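Thioredoxin reductase (Clostridium acetobutylicum ATCC 824, PDB 6GNA) probably reduces the disulfide of thioredoxin with electrons from ferredoxin, passed through FAD and a cysteine pair, without using a pyridine nucleotide. Local coordinates at residues G91-I96 against T102-K107; K125-G128 against G132-A135; V170-R175 against Y180-A185. One frame throughout, in Å; residues are numbered along the deposited sequence.

Interaction 1: residues G91-I96 against T102-K107; sequences GEYFSI and TYEASK
Strand 94-96 runs antiparallel to strand 102-105, with the axes 4.6 Å apart at closest approach and 156° between their directions. Phe94 with Ala105 and Ile96 with Tyr103 are the hydrogen-bonded pairs, each closed by two backbone bonds. The shortest of the four is Ile96 N to Tyr103 O, at 2.7 Å. Ser95 and Glu104 form the non-hydrogen-bonded pair between them. Their side chains share one face of the sheet and are bridged by a water, which sits 2.5 Å from Ser95 OG and donates to Glu104 OE2. Tyr93 comes in from the loop beside Glu104. Its CG stands between the backbone N and the carbonyl carbon (chi1 66°), and the ring brings CE2 to 3.8 Å from Glu104 CD. Ring and carboxylate planes are 46° apart. Phe94, Ile96, Tyr103 and Ala105 occupy the other face. There Ile96 CD1 reaches diagonally to Ala105 CB, 4.0 Å away. The Phe94 ring turns its edge to Ser106 O, which lies in the ring plane 3.5 Å from CE1. A second water donates to Ser106 O and Glu92 O and accepts from Lys107 NZ. Outside the pair, backbone hydrogen bonds join Ser95 to Tyr88 of strand 84-89, and Glu104 to Glu5 and Tyr7. The two strands form a beta hairpin, part of an antiparallel beta meander in this FAD-binding disulphide oxidoreductase fold.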
loop_
_atom_site.group_PDB
_atom_site.type_symbol
_atom_site.label_atom_id
_atom_site.label_comp_id
_atom_site.label_asym_id
_atom_site.label_seq_id
_atom_site.Cartn_x
_atom_site.Cartn_y
_atom_site.Cartn_z
ATOM N N GLY A 91 -12.885 18.681 15.956
ATOM C CA GLY A 91 -12.346 18.033 17.130
ATOM C C GLY A 91 -12.693 16.562 17.154
ATOM O O GLY A 91 -11.806 15.705 17.087
ATOM N N GLU A 92 -13.988 16.263 17.257
ATOM C CA GLU A 92 -14.473 14.895 17.195
ATOM C C GLU A 92 -15.194 14.566 15.896
ATOM O O GLU A 92 -15.563 13.407 15.695
ATOM C CB GLU A 92 -15.401 14.586 18.382
ATOM C CG GLU A 92 -14.691 13.994 19.603
ATOM C CD GLU A 92 -13.974 15.042 20.428
ATOM O OE1 GLU A 92 -13.619 16.089 19.860
ATOM O OE2 GLU A 92 -13.768 14.813 21.641
ATOM N N TYR A 93 -15.413 15.544 15.018
ATOM C CA TYR A 93 -16.008 15.291 13.712
ATOM C C TYR A 93 -15.485 16.324 12.727
ATOM O O TYR A 93 -14.659 17.182 13.059
ATOM C CB TYR A 93 -17.534 15.391 13.737
ATOM C CG TYR A 93 -18.026 16.793 14.030
ATOM C CD1 TYR A 93 -17.965 17.315 15.320
ATOM C CD2 TYR A 93 -18.551 17.595 13.023
ATOM C CE1 TYR A 93 -18.413 18.593 15.597
ATOM C CE2 TYR A 93 -19.004 18.872 13.293
ATOM C CZ TYR A 93 -18.933 19.364 14.580
ATOM O OH TYR A 93 -19.382 20.638 14.837
ATOM N N PHE A 94 -16.005 16.257 11.512
ATOM C CA PHE A 94 -15.555 17.132 10.446
ATOM C C PHE A 94 -16.764 17.721 9.752
ATOM O O PHE A 94 -17.711 17.000 9.426
ATOM C CB PHE A 94 -14.690 16.355 9.460
ATOM C CG PHE A 94 -13.470 15.743 10.098
ATOM C CD1 PHE A 94 -13.539 14.510 10.714
ATOM C CD2 PHE A 94 -12.265 16.426 10.098
ATOM C CE1 PHE A 94 -12.418 13.960 11.314
ATOM C CE2 PHE A 94 -11.143 15.882 10.709
ATOM C CZ PHE A 94 -11.223 14.651 11.302
ATOM N N SER A 95 -16.725 19.029 9.542
ATOM C CA SER A 95 -17.700 19.717 8.713
ATOM C C SER A 95 -17.122 19.829 7.310
ATOM O O SER A 95 -16.004 20.317 7.124
ATOM C CB SER A 95 -17.957 21.103 9.294
ATOM O OG SER A 95 -19.048 21.734 8.658
ATOM N N ILE A 96 -17.883 19.377 6.325
ATOM C CA ILE A 96 -17.392 19.226 4.958
ATOM C C ILE A 96 -18.202 20.152 4.070
ATOM O O ILE A 96 -19.398 19.916 3.850
ATOM C CB ILE A 96 -17.492 17.779 4.481
ATOM C CG1 ILE A 96 -16.636 16.884 5.377
ATOM C CG2 ILE A 96 -17.045 17.667 3.019
ATOM C CD1 ILE A 96 -16.820 15.413 5.126
ATOM N N THR A 102 -23.553 20.833 2.466
ATOM C CA THR A 102 -22.621 20.670 3.571
ATOM C C THR A 102 -22.886 19.325 4.234
ATOM O O THR A 102 -24.030 18.866 4.296
ATOM C CB THR A 102 -22.815 21.819 4.573
ATOM O OG1 THR A 102 -22.466 23.066 3.946
ATOM C CG2 THR A 102 -21.955 21.630 5.799
ATOM N N TYR A 103 -21.824 18.676 4.699
ATOM C CA TYR A 103 -21.929 17.362 5.314
ATOM C C TYR A 103 -21.147 17.353 6.614
ATOM O O TYR A 103 -20.273 18.187 6.845
ATOM C CB TYR A 103 -21.354 16.268 4.409
ATOM C CG TYR A 103 -21.998 16.191 3.045
ATOM C CD1 TYR A 103 -21.669 17.104 2.054
ATOM C CD2 TYR A 103 -22.927 15.199 2.741
ATOM C CE1 TYR A 103 -22.252 17.052 0.806
ATOM C CE2 TYR A 103 -23.524 15.139 1.484
ATOM C CZ TYR A 103 -23.171 16.062 0.518
ATOM O OH TYR A 103 -23.738 16.026 -0.732
ATOM N N GLU A 104 -21.483 16.401 7.470
ATOM C CA GLU A 104 -20.689 16.099 8.647
ATOM C C GLU A 104 -20.294 14.633 8.593
ATOM O O GLU A 104 -21.072 13.783 8.146
ATOM C CB GLU A 104 -21.454 16.402 9.933
ATOM C CG GLU A 104 -21.473 17.885 10.248
ATOM C CD GLU A 104 -22.281 18.227 11.477
ATOM O OE1 GLU A 104 -22.677 17.305 12.220
ATOM O OE2 GLU A 104 -22.515 19.434 11.700
ATOM N N ALA A 105 -19.073 14.343 9.029
ATOM C CA ALA A 105 -18.583 12.977 9.051
ATOM C C ALA A 105 -17.712 12.754 10.277
ATOM O O ALA A 105 -16.984 13.653 10.707
ATOM C CB ALA A 105 -17.795 12.641 7.776
ATOM N N SER A 106 -17.792 11.551 10.843
ATOM C CA SER A 106 -16.986 11.246 12.018
ATOM C C SER A 106 -15.520 11.060 11.646
ATOM O O SER A 106 -14.622 11.484 12.385
ATOM C CB SER A 106 -17.529 9.994 12.707
ATOM O OG SER A 106 -18.859 10.196 13.157
ATOM N N LYS A 107 -15.261 10.427 10.507
ATOM C CA LYS A 107 -13.909 10.182 10.025
ATOM C C LYS A 107 -13.825 10.676 8.593
ATOM O O LYS A 107 -14.798 10.597 7.845
ATOM C CB LYS A 107 -13.553 8.684 10.035
ATOM C CG LYS A 107 -13.829 7.976 11.360
ATOM C CD LYS A 107 -12.916 8.468 12.457
ATOM C CE LYS A 107 -13.254 7.817 13.793
ATOM N NZ LYS A 107 -12.407 8.339 14.886
HETATM O O HOH W 1 -13.614 10.893 14.862
HETATM O O HOH W 2 -21.200 21.471 9.893
#

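Interaction 2: residues K125-G128 against G132-A135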
loop_
_atom_site.group_PDB
_atom_site.type_symbol
_atom_site.label_atom_id
_atom_site.label_comp_id
_atom_site.label_asym_id
_atom_site.label_seq_id
_atom_site.Cartn_x
_atom_site.Cartn_y
_atom_site.Cartn_z
ATOM N N LYS A 125 2.448 34.491 -3.090
ATOM C CA LYS A 125 2.714 35.805 -2.512
ATOM C C LYS A 125 1.425 36.519 -2.113
ATOM O O LYS A 125 1.371 37.173 -1.069
ATOM C CB LYS A 125 3.531 36.642 -3.500
ATOM C CG LYS A 125 3.703 38.117 -3.135
ATOM C CD LYS A 125 4.380 38.889 -4.265
ATOM C CE LYS A 125 5.843 38.495 -4.445
ATOM N NZ LYS A 125 6.479 39.169 -5.615
ATOM N N PHE A 126 0.369 36.405 -2.920
ATOM C CA PHE A 126 -0.855 37.156 -2.666
ATOM C C PHE A 126 -1.964 36.295 -2.076
ATOM O O PHE A 126 -3.119 36.723 -2.039
ATOM C CB PHE A 126 -1.330 37.873 -3.930
ATOM C CG PHE A 126 -0.439 39.004 -4.345
ATOM C CD1 PHE A 126 -0.534 40.234 -3.718
ATOM C CD2 PHE A 126 0.501 38.838 -5.342
ATOM C CE1 PHE A 126 0.297 41.277 -4.081
ATOM C CE2 PHE A 126 1.334 39.872 -5.713
ATOM C CZ PHE A 126 1.229 41.098 -5.081
ATOM N N LEU A 127 -1.638 35.105 -1.591
ATOM C CA LEU A 127 -2.657 34.247 -1.008
ATOM C C LEU A 127 -3.230 34.936 0.222
ATOM O O LEU A 127 -2.490 35.346 1.118
ATOM C CB LEU A 127 -2.045 32.901 -0.628
ATOM C CG LEU A 127 -3.016 31.858 -0.075
ATOM C CD1 LEU A 127 -4.127 31.557 -1.077
ATOM C CD2 LEU A 127 -2.261 30.587 0.296
ATOM N N GLY A 128 -4.550 35.087 0.256
ATOM C CA GLY A 128 -5.172 35.825 1.334
ATOM C C GLY A 128 -5.146 37.324 1.157
ATOM O O GLY A 128 -5.706 38.040 1.999
ATOM N N GLY A 132 -7.117 33.267 -4.084
ATOM C CA GLY A 132 -7.726 32.191 -3.330
ATOM C C GLY A 132 -7.983 30.988 -4.214
ATOM O O GLY A 132 -7.813 31.035 -5.434
ATOM N N TYR A 133 -8.415 29.904 -3.568
ATOM C CA TYR A 133 -8.658 28.630 -4.226
ATOM C C TYR A 133 -10.131 28.248 -4.270
ATOM O O TYR A 133 -10.465 27.145 -4.734
ATOM C CB TYR A 133 -7.847 27.542 -3.514
ATOM C CG TYR A 133 -6.368 27.802 -3.612
ATOM C CD1 TYR A 133 -5.717 27.721 -4.842
ATOM C CD2 TYR A 133 -5.625 28.150 -2.498
ATOM C CE1 TYR A 133 -4.355 27.967 -4.950
ATOM C CE2 TYR A 133 -4.258 28.401 -2.597
ATOM C CZ TYR A 133 -3.632 28.295 -3.826
ATOM O OH TYR A 133 -2.276 28.549 -3.920
ATOM N N CYS A 134 -11.012 29.100 -3.761
ATOM C CA CYS A 134 -12.447 28.861 -3.838
ATOM C C CYS A 134 -13.146 30.188 -4.107
ATOM O O CYS A 134 -13.239 31.039 -3.212
ATOM C CB CYS A 134 -12.953 28.259 -2.536
ATOM S SG CYS A 134 -14.686 27.808 -2.675
ATOM N N ALA A 135 -13.657 30.353 -5.324
ATOM C CA ALA A 135 -14.295 31.610 -5.694
ATOM C C ALA A 135 -15.651 31.765 -5.016
ATOM O O ALA A 135 -15.974 32.839 -4.495
ATOM C CB ALA A 135 -14.436 31.708 -7.212
#
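Leu127 and Tyr133 meet just ahead of the disulfide Cys134-Cys137, the Cys-X-X-Cys redox motif of thioredoxin reductases. Both segments lack regular structure for most of their length, and the contact buries 111 Å² in all. The Leu127 side chain carries it. Its CB is too far from the 132-135 segment to touch it. CG stands anti to the backbone N (chi1 -177°), and this extends the side chain toward the tyrosine. The two methyls then divide the work. CD1 does most of the touching: it lies 3.5 Å from Tyr133 CE2 and 4.0 Å from Tyr133 CD2. The same methyl comes within 4.3 Å of Gly132 CA. CD2 makes a looser contact, 4.1 Å from Tyr133 CE2. The leucine and the tyrosine side chains cross at about a right angle. All these contacts are apolar. Gln228 of helix 226-229 touches both Leu127 and Tyr133, and the ring also packs on Val219, Ala224 and Pro225. Gly132 makes backbone hydrogen bonds with Val217 and Val219, which fixes the start of the 132-135 segment on the edge of strand 216-220. Two residues after Gly132, Cys134 SG is joined to Cys137 SG. The polar end of the ring is held from outside the two segments: Tyr133 OH makes a hydrogen bond with Glu123 OE1.

Interaction 3: residues V170-R175 against Y180-A185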
loop_
_atom_site.group_PDB
_atom_site.type_symbol
_atom_site.label_atom_id
_atom_site.label_comp_id
_atom_site.label_asym_id
_atom_site.label_seq_id
_atom_site.Cartn_x
_atom_site.Cartn_y
_atom_site.Cartn_z
ATOM N N VAL A 170 -16.296 39.665 -14.503
ATOM C CA VAL A 170 -15.700 38.337 -14.336
ATOM C C VAL A 170 -14.957 37.965 -15.613
ATOM O O VAL A 170 -15.538 37.973 -16.703
ATOM C CB VAL A 170 -16.750 37.254 -14.021
ATOM C CG1 VAL A 170 -16.086 35.868 -13.856
ATOM C CG2 VAL A 170 -17.561 37.622 -12.778
ATOM N N TYR A 171 -13.678 37.631 -15.478
ATOM C CA TYR A 171 -12.891 37.050 -16.555
ATOM C C TYR A 171 -12.671 35.582 -16.250
ATOM O O TYR A 171 -12.418 35.209 -15.100
ATOM C CB TYR A 171 -11.512 37.706 -16.640
ATOM C CG TYR A 171 -11.518 39.190 -16.912
ATOM C CD1 TYR A 171 -11.741 39.675 -18.190
ATOM C CD2 TYR A 171 -11.265 40.102 -15.902
ATOM C CE1 TYR A 171 -11.733 41.035 -18.448
ATOM C CE2 TYR A 171 -11.250 41.457 -16.150
ATOM C CZ TYR A 171 -11.484 41.917 -17.424
ATOM O OH TYR A 171 -11.465 43.275 -17.671
ATOM N N TYR A 172 -12.739 34.750 -17.290
ATOM C CA TYR A 172 -12.447 33.322 -17.175
ATOM C C TYR A 172 -11.288 32.967 -18.098
ATOM O O TYR A 172 -11.373 33.156 -19.314
ATOM C CB TYR A 172 -13.669 32.472 -17.500
ATOM C CG TYR A 172 -13.492 30.995 -17.197
ATOM C CD1 TYR A 172 -13.561 30.538 -15.893
ATOM C CD2 TYR A 172 -13.270 30.062 -18.204
ATOM C CE1 TYR A 172 -13.414 29.218 -15.588
ATOM C CE2 TYR A 172 -13.115 28.723 -17.899
ATOM C CZ TYR A 172 -13.182 28.318 -16.584
ATOM O OH TYR A 172 -13.047 27.004 -16.229
ATOM N N VAL A 173 -10.221 32.446 -17.512
ATOM C CA VAL A 173 -9.016 32.038 -18.229
ATOM C C VAL A 173 -8.977 30.513 -18.220
ATOM O O VAL A 173 -8.573 29.912 -17.217
ATOM C CB VAL A 173 -7.754 32.611 -17.569
ATOM C CG1 VAL A 173 -6.524 32.255 -18.367
ATOM C CG2 VAL A 173 -7.846 34.129 -17.430
ATOM N N PRO A 174 -9.370 29.849 -19.302
ATOM C CA PRO A 174 -9.394 28.381 -19.292
ATOM C C PRO A 174 -7.999 27.796 -19.417
ATOM O O PRO A 174 -7.158 28.289 -20.173
ATOM C CB PRO A 174 -10.237 28.048 -20.525
ATOM C CG PRO A 174 -10.003 29.200 -21.452
ATOM C CD PRO A 174 -9.860 30.408 -20.572
ATOM N N ARG A 175 -7.772 26.701 -18.692
ATOM C CA ARG A 175 -6.512 25.962 -18.770
ATOM C C ARG A 175 -6.721 24.549 -19.294
ATOM O O ARG A 175 -5.952 23.638 -18.979
ATOM C CB ARG A 175 -5.820 25.922 -17.414
ATOM C CG ARG A 175 -5.751 27.283 -16.730
ATOM C CD ARG A 175 -5.029 28.309 -17.574
ATOM N NE ARG A 175 -3.638 27.942 -17.824
ATOM C CZ ARG A 175 -3.089 27.792 -19.027
ATOM N NH1 ARG A 175 -3.797 27.989 -20.132
ATOM N NH2 ARG A 175 -1.810 27.451 -19.125
ATOM N N TYR A 180 -17.000 26.013 -23.361
ATOM C CA TYR A 180 -17.147 26.530 -22.002
ATOM C C TYR A 180 -18.579 27.014 -21.799
ATOM O O TYR A 180 -19.054 27.893 -22.528
ATOM C CB TYR A 180 -16.150 27.665 -21.762
ATOM C CG TYR A 180 -14.743 27.340 -22.223
ATOM C CD1 TYR A 180 -13.990 26.352 -21.596
ATOM C CD2 TYR A 180 -14.168 28.019 -23.287
ATOM C CE1 TYR A 180 -12.709 26.051 -22.016
ATOM C CE2 TYR A 180 -12.888 27.722 -23.722
ATOM C CZ TYR A 180 -12.157 26.740 -23.081
ATOM O OH TYR A 180 -10.882 26.446 -23.515
ATOM N N GLN A 181 -19.257 26.463 -20.795
ATOM C CA GLN A 181 -20.666 26.769 -20.547
ATOM C C GLN A 181 -20.753 27.930 -19.557
ATOM O O GLN A 181 -20.963 27.755 -18.352
ATOM C CB GLN A 181 -21.403 25.532 -20.049
ATOM C CG GLN A 181 -21.628 24.481 -21.134
ATOM C CD GLN A 181 -20.387 23.663 -21.430
ATOM O OE1 GLN A 181 -19.768 23.131 -20.528
ATOM N NE2 GLN A 181 -20.039 23.539 -22.707
ATOM N N LEU A 182 -20.587 29.134 -20.097
ATOM C CA LEU A 182 -20.517 30.361 -19.315
ATOM C C LEU A 182 -21.612 31.319 -19.759
ATOM O O LEU A 182 -21.913 31.420 -20.950
ATOM C CB LEU A 182 -19.152 31.032 -19.519
ATOM C CG LEU A 182 -17.937 30.220 -19.060
ATOM C CD1 LEU A 182 -16.652 30.790 -19.627
ATOM C CD2 LEU A 182 -17.881 30.203 -17.550
ATOM N N VAL A 183 -22.192 32.037 -18.790
ATOM C CA VAL A 183 -23.135 33.103 -19.114
ATOM C C VAL A 183 -22.417 34.215 -19.874
ATOM O O VAL A 183 -21.196 34.391 -19.777
ATOM C CB VAL A 183 -23.808 33.644 -17.842
ATOM C CG1 VAL A 183 -24.569 32.527 -17.120
ATOM C CG2 VAL A 183 -22.769 34.276 -16.924
ATOM N N SER A 184 -23.198 34.989 -20.634
ATOM C CA SER A 184 -22.621 36.006 -21.507
ATOM C C SER A 184 -21.861 37.071 -20.723
ATOM O O SER A 184 -20.949 37.699 -21.266
ATOM C CB SER A 184 -23.713 36.655 -22.361
ATOM O OG SER A 184 -24.736 37.192 -21.546
ATOM N N ALA A 185 -22.222 37.297 -19.459
ATOM C CA ALA A 185 -21.524 38.295 -18.651
ATOM C C ALA A 185 -20.072 37.917 -18.362
ATOM O O ALA A 185 -19.277 38.800 -18.019
ATOM C CB ALA A 185 -22.264 38.517 -17.334
HETATM O O HOH W 3 -18.958 40.197 -15.553
#
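A strand of a parallel beta sheet is covered here by the loop that leaves it and leads to its neighbour in the same sheet. Tyr172 and Pro174 on strand 170-174 turn their side chains toward Leu182 and Tyr180 on the loop. The contact is mostly apolar. Leu182 lays its branched end on the Tyr172 ring: CD2 lies over one face, and CD1 comes to 3.7 Å from Tyr172 CD2. The two side chains cross at about a right angle. Tyr172 has CG anti to the backbone N (chi1 -171°), which lays the ring forward along the strand, toward Pro174, with one face turned to Leu182. The strand belongs to the five-stranded parallel sheet of the second domain, which probably corresponds to the pyridine nucleotide domain of related reductases. In that sheet strand 169-174 lies between strands 146-151 and 186-188, and the 180-185 segment belongs to the helix-free connection to the latter. Pro174 packs on the phenol end of Tyr180. Its CB is 3.5 Å from Tyr180 CZ, and its CG is 3.7 Å from the same carbon. Tyr180 OH is hydrogen-bonded to the carbonyl O of Tyr176, while Tyr172 OH is hydrogen-bonded to Tyr176 OH; one residue of the intervening loop thus holds both phenols. The two rings also approach each other, though loosely, with Tyr172 CE2 4.5 Å from Tyr180 CD1. At the far end a water joins the segments, accepting from Val170 N at 2.9 Å and donating to Ala185 O at 2.9 Å.

Overall arrangement
Following the chain from the N terminus, interaction 1 comes first and closes the short turn between strands 94-98 and 102-105. The chain then runs through strand 108-110 into the second domain. There interaction 2 closes the loop around strand 131-132, next to the disulfide. Interaction 3 follows, folding the connection after strand 169-174 back onto that strand. The three loops lie in series; none nests in or crosses another. Interactions 2 and 3 sit at different parts of the same parallel sheet, with centres about 19 Å apart. Interaction 1 belongs to a separate sheet, and its centre is about 33 Å from that of interaction 3. Each contact is local, and no two touch.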